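Local structure of metallocarboxypeptidase (Trypanosoma cruzi, 3DWC) at residues F101-R104 against K105-L108; K111-Q114 against V115-C119. The protein is a metal-dependent carboxypeptidase of the M32 family that probably removes C-terminal amino acids of many kinds, proline excepted, from peptides. All blocks are in the same frame, centred on the assembly; numbering follows the deposited sequence.

Interaction 1 of 2, residues F101-R104 against K105-L108; sequences FVER and KTVL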
loop_
_atom_site.group_PDB
_atom_site.type_symbol
_atom_site.label_atom_id
_atom_site.label_comp_id
_atom_site.label_asym_id
_atom_site.label_seq_id
_atom_site.Cartn_x
_atom_site.Cartn_y
_atom_site.Cartn_z
ATOM N N PHE B 101 31.198 3.148 -4.663
ATOM C CA PHE B 101 30.624 3.501 -5.963
ATOM C C PHE B 101 29.115 3.683 -5.866
ATOM O O PHE B 101 28.575 4.663 -6.353
ATOM C CB PHE B 101 30.933 2.426 -7.000
ATOM C CG PHE B 101 30.441 2.764 -8.362
ATOM C CD1 PHE B 101 31.277 3.367 -9.280
ATOM C CD2 PHE B 101 29.129 2.500 -8.726
ATOM C CE1 PHE B 101 30.822 3.686 -10.543
ATOM C CE2 PHE B 101 28.671 2.831 -9.985
ATOM C CZ PHE B 101 29.524 3.422 -10.892
ATOM N N VAL B 102 28.452 2.720 -5.229
ATOM C CA VAL B 102 26.998 2.735 -5.077
ATOM C C VAL B 102 26.476 4.037 -4.454
ATOM O O VAL B 102 25.591 4.664 -5.021
ATOM C CB VAL B 102 26.501 1.484 -4.285
ATOM C CG1 VAL B 102 25.065 1.652 -3.799
ATOM C CG2 VAL B 102 26.623 0.246 -5.142
ATOM N N GLU B 103 27.032 4.443 -3.306
ATOM C CA GLU B 103 26.612 5.690 -2.643
ATOM C C GLU B 103 26.905 6.918 -3.493
ATOM O O GLU B 103 26.103 7.849 -3.541
ATOM C CB GLU B 103 27.256 5.843 -1.253
ATOM C CG GLU B 103 26.284 5.595 -0.092
ATOM C CD GLU B 103 25.330 6.776 0.144
ATOM O OE1 GLU B 103 24.169 6.718 -0.317
ATOM O OE2 GLU B 103 25.745 7.768 0.786
ATOM N N ARG B 104 28.050 6.906 -4.167
ATOM C CA ARG B 104 28.401 7.974 -5.106
ATOM C C ARG B 104 27.408 8.076 -6.271
ATOM O O ARG B 104 27.018 9.181 -6.675
ATOM C CB ARG B 104 29.798 7.735 -5.668
ATOM C CG ARG B 104 30.398 8.961 -6.351
ATOM C CD ARG B 104 31.382 8.582 -7.453
ATOM N NE ARG B 104 32.241 7.446 -7.117
ATOM C CZ ARG B 104 33.201 6.982 -7.916
ATOM N NH1 ARG B 104 33.435 7.565 -9.090
ATOM N NH2 ARG B 104 33.949 5.945 -7.537
ATOM N N LYS B 105 27.017 6.927 -6.826
ATOM C CA LYS B 105 26.064 6.921 -7.932
ATOM C C LYS B 105 24.763 7.515 -7.437
ATOM O O LYS B 105 24.225 8.430 -8.050
ATOM C CB LYS B 105 25.826 5.507 -8.478
ATOM C CG LYS B 105 24.758 5.470 -9.581
ATOM C CD LYS B 105 24.727 4.158 -10.348
ATOM C CE LYS B 105 23.742 4.251 -11.535
ATOM N NZ LYS B 105 23.537 2.925 -12.185
ATOM N N THR B 106 24.292 6.994 -6.306
ATOM C CA THR B 106 23.035 7.418 -5.679
ATOM C C THR B 106 22.952 8.921 -5.432
ATOM O O THR B 106 21.910 9.531 -5.681
ATOM C CB THR B 106 22.839 6.697 -4.337
ATOM O OG1 THR B 106 22.872 5.281 -4.557
ATOM C CG2 THR B 106 21.514 7.095 -3.683
ATOM N N VAL B 107 24.049 9.502 -4.946
ATOM C CA VAL B 107 24.122 10.940 -4.679
ATOM C C VAL B 107 24.057 11.712 -5.973
ATOM O O VAL B 107 23.303 12.677 -6.089
ATOM C CB VAL B 107 25.419 11.352 -3.918
ATOM C CG1 VAL B 107 25.651 12.877 -4.020
ATOM C CG2 VAL B 107 25.353 10.912 -2.449
ATOM N N LEU B 108 24.850 11.290 -6.949
ATOM C CA LEU B 108 24.855 11.960 -8.245
ATOM C C LEU B 108 23.500 11.827 -8.954
ATOM O O LEU B 108 23.016 12.792 -9.536
ATOM C CB LEU B 108 26.008 11.454 -9.123
ATOM C CG LEU B 108 26.104 12.016 -10.547
ATOM C CD1 LEU B 108 25.997 13.546 -10.566
ATOM C CD2 LEU B 108 27.388 11.518 -11.261
#
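Thr-106 reaches back one helical turn to Val-102 with both its backbone and its side chain. Its N donates to Val-102 O at 3.0 Å in a nearly straight bond (N-H...O 170°), and its OG1 donates to Val-102 O at 2.8 Å. The two donors do not arrive alike: the amide is tilted modestly from the carbonyl plane, whereas the hydroxyl sits above it, 39° out. The first torsion (chi1 -57°) sets OG1 beside the threonine's own backbone N and turns it back along the helix to that oxygen.

One residue earlier, Lys-105 N bonds to Phe-101 O at 2.8 Å, and the aliphatic part of the lysine runs obliquely past the phenyl ring, with Phe-101 CE2 4.2 Å from Lys-105 CD. Lys-105 stays extended beyond CG, which carries its ammonium away to a salt bridge with Glu-142. The Phe-101 ring also lies near Arg-104: its CD1 is 4.1 Å above the plane of the guanidinium, toward the rim of that group. Arg-104 itself is held by salt bridges from NH1 to Glu-141 and from NH2 to Glu-100, while its carbonyl accepts Leu-108 N at 3.0 Å.

Leu-138 and Leu-145 of helix 125-147 also touch the phenyl ring. With their charged ends tied to glutamates, Lys-105 and Arg-104 can lay hydrocarbon and a flat guanidinium beside a buried ring, and Thr-106 OG1, having given its proton to Val-102 O, has its donor satisfied within the helix.

Interaction 2 of 2, residues K111-Q114 against V115-C119; sequences KAHQ and VWKTC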
loop_
_atom_site.group_PDB
_atom_site.type_symbol
_atom_site.label_atom_id
_atom_site.label_comp_id
_atom_site.label_asym_id
_atom_site.label_seq_id
_atom_site.Cartn_x
_atom_site.Cartn_y
_atom_site.Cartn_z
ATOM N N LYS B 111 21.125 14.147 -7.320
ATOM C CA LYS B 111 21.528 15.484 -7.758
ATOM C C LYS B 111 21.134 15.683 -9.218
ATOM O O LYS B 111 20.412 16.621 -9.561
ATOM C CB LYS B 111 23.044 15.684 -7.611
ATOM C CG LYS B 111 23.550 17.071 -8.091
ATOM C CD LYS B 111 25.081 17.256 -7.942
ATOM C CE LYS B 111 25.642 18.311 -8.941
ATOM N NZ LYS B 111 25.713 17.810 -10.374
ATOM N N ALA B 112 21.604 14.771 -10.061
ATOM C CA ALA B 112 21.423 14.876 -11.503
ATOM C C ALA B 112 19.961 15.096 -11.860
ATOM O O ALA B 112 19.656 15.838 -12.797
ATOM C CB ALA B 112 21.972 13.633 -12.207
ATOM N N HIS B 113 19.064 14.484 -11.090
ATOM C CA HIS B 113 17.638 14.592 -11.354
ATOM C C HIS B 113 17.114 16.024 -11.303
ATOM O O HIS B 113 16.510 16.485 -12.270
ATOM C CB HIS B 113 16.828 13.713 -10.408
ATOM C CG HIS B 113 15.353 13.785 -10.657
ATOM N ND1 HIS B 113 14.739 13.109 -11.691
ATOM C CD2 HIS B 113 14.377 14.484 -10.034
ATOM C CE1 HIS B 113 13.442 13.367 -11.675
ATOM N NE2 HIS B 113 13.198 14.204 -10.684
ATOM N N GLN B 114 17.341 16.723 -10.188
ATOM C CA GLN B 114 16.842 18.101 -10.019
ATOM C C GLN B 114 17.434 19.040 -11.065
ATOM O O GLN B 114 16.733 19.900 -11.605
ATOM C CB GLN B 114 17.200 18.661 -8.644
ATOM C CG GLN B 114 16.666 17.910 -7.451
ATOM C CD GLN B 114 17.550 18.130 -6.235
ATOM O OE1 GLN B 114 17.232 18.933 -5.350
ATOM N NE2 GLN B 114 18.694 17.441 -6.207
ATOM N N VAL B 115 18.726 18.865 -11.335
ATOM C CA VAL B 115 19.426 19.633 -12.367
ATOM C C VAL B 115 18.828 19.403 -13.762
ATOM O O VAL B 115 18.581 20.365 -14.482
ATOM C CB VAL B 115 20.941 19.311 -12.401
ATOM C CG1 VAL B 115 21.680 20.347 -13.246
ATOM C CG2 VAL B 115 21.517 19.283 -10.997
ATOM N N TRP B 116 18.595 18.136 -14.129
ATOM C CA TRP B 116 17.937 17.790 -15.408
ATOM C C TRP B 116 16.551 18.407 -15.525
ATOM O O TRP B 116 16.248 19.133 -16.470
ATOM C CB TRP B 116 17.807 16.257 -15.555
ATOM C CG TRP B 116 16.893 15.829 -16.689
ATOM C CD1 TRP B 116 17.212 15.759 -18.012
ATOM C CD2 TRP B 116 15.517 15.425 -16.590
ATOM N NE1 TRP B 116 16.127 15.349 -18.742
ATOM C CE2 TRP B 116 15.072 15.142 -17.896
ATOM C CE3 TRP B 116 14.624 15.276 -15.527
ATOM C CZ2 TRP B 116 13.780 14.706 -18.166
ATOM C CZ3 TRP B 116 13.324 14.868 -15.800
ATOM C CH2 TRP B 116 12.920 14.579 -17.111
ATOM N N LYS B 117 15.712 18.110 -14.547
ATOM C CA LYS B 117 14.320 18.515 -14.583
ATOM C C LYS B 117 14.160 20.011 -14.927
ATOM O O LYS B 117 13.365 20.366 -15.812
ATOM C CB LYS B 117 13.658 18.170 -13.244
ATOM C CG LYS B 117 12.141 18.181 -13.270
ATOM C CD LYS B 117 11.511 17.733 -11.926
ATOM C CE LYS B 117 11.764 18.705 -10.765
ATOM N NZ LYS B 117 11.079 20.037 -10.887
ATOM N N THR B 118 14.930 20.875 -14.258
ATOM C CA THR B 118 14.842 22.323 -14.461
ATOM C C THR B 118 15.449 22.762 -15.791
ATOM O O THR B 118 14.838 23.550 -16.515
ATOM C CB THR B 118 15.533 23.128 -13.303
ATOM O OG1 THR B 118 15.165 22.586 -12.026
ATOM C CG2 THR B 118 15.133 24.603 -13.352
ATOM N N CYS B 119 16.654 22.278 -16.094
ATOM C CA CYS B 119 17.327 22.585 -17.370
ATOM C C CYS B 119 16.457 22.198 -18.564
ATOM O O CYS B 119 16.317 22.961 -19.533
ATOM C CB CYS B 119 18.649 21.829 -17.478
ATOM S SG CYS B 119 19.989 22.465 -16.476
#
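Within helix 99-122, the turns at 111-119 carry the regular i to i+4 bonding of an alpha-helix, here with a threonine hydroxyl added and with uneven strength. Trp-116 N to Ala-112 O and Lys-117 N to His-113 O are both 2.9 Å, the latter almost straight at 174°. The bonds on either side of this pair are weak: Val-115 N lies 3.3 Å from Lys-111 O, and Thr-118 N is 3.4 Å from Gln-114 O. At the second of these, the Thr-118 hydroxyl adds a shorter link, OG1 to Gln-114 O at 3.1 Å.

The side chains follow the same spacing. Val-115 CG2, placed beside its own backbone N, packs against the Lys-111 carbonyl, 3.2 Å from Lys-111 O, and meets the lysine's CG as the two side chains pass at a slant. His-113, with CG opposite its backbone N (chi1 -179°), swings its imidazole outward, leaning toward the next turn, where NE2 comes 4.1 Å from Lys-117 CD and CE1 approaches Trp-116 CZ3. The indole brings its edge to the His-113 carbonyl, with CE3 4.0 Å from His-113 O and that oxygen in the plane of the rings. Gln-114 NE2 turns back to Thr-110 O.

Around this segment, Ala-112 and Val-115 rest on helix 125-147 at Thr-131, and Cys-119 meets Phe-128 of the same helix. His-113 and Trp-116 instead touch Val-410 of a loop, where the indole NE1 is hydrogen-bonded to Leu-407 O.

In the fold
Going from the N terminus, helix 99-122 carries both contacts in series: interaction 1 closes within 101-108 before interaction 2 opens at 111, and neither nests in nor crosses the other. Each joins directly consecutive residues, so each closes nothing larger than turns of helix. Their centres lie about 16 Å apart, on the same side of the chain's centre and away from the cobalt site. Both lean on helix 125-147, the next in the chain: interaction 1 meets its later part around 138-145, and interaction 2 its earlier part around 128-135, as expected for an antiparallel hairpin of helices. Interaction 2 also joins the pair to a loop around 407-413; Lys-105 of interaction 1 bonds weakly to Gly-415 O.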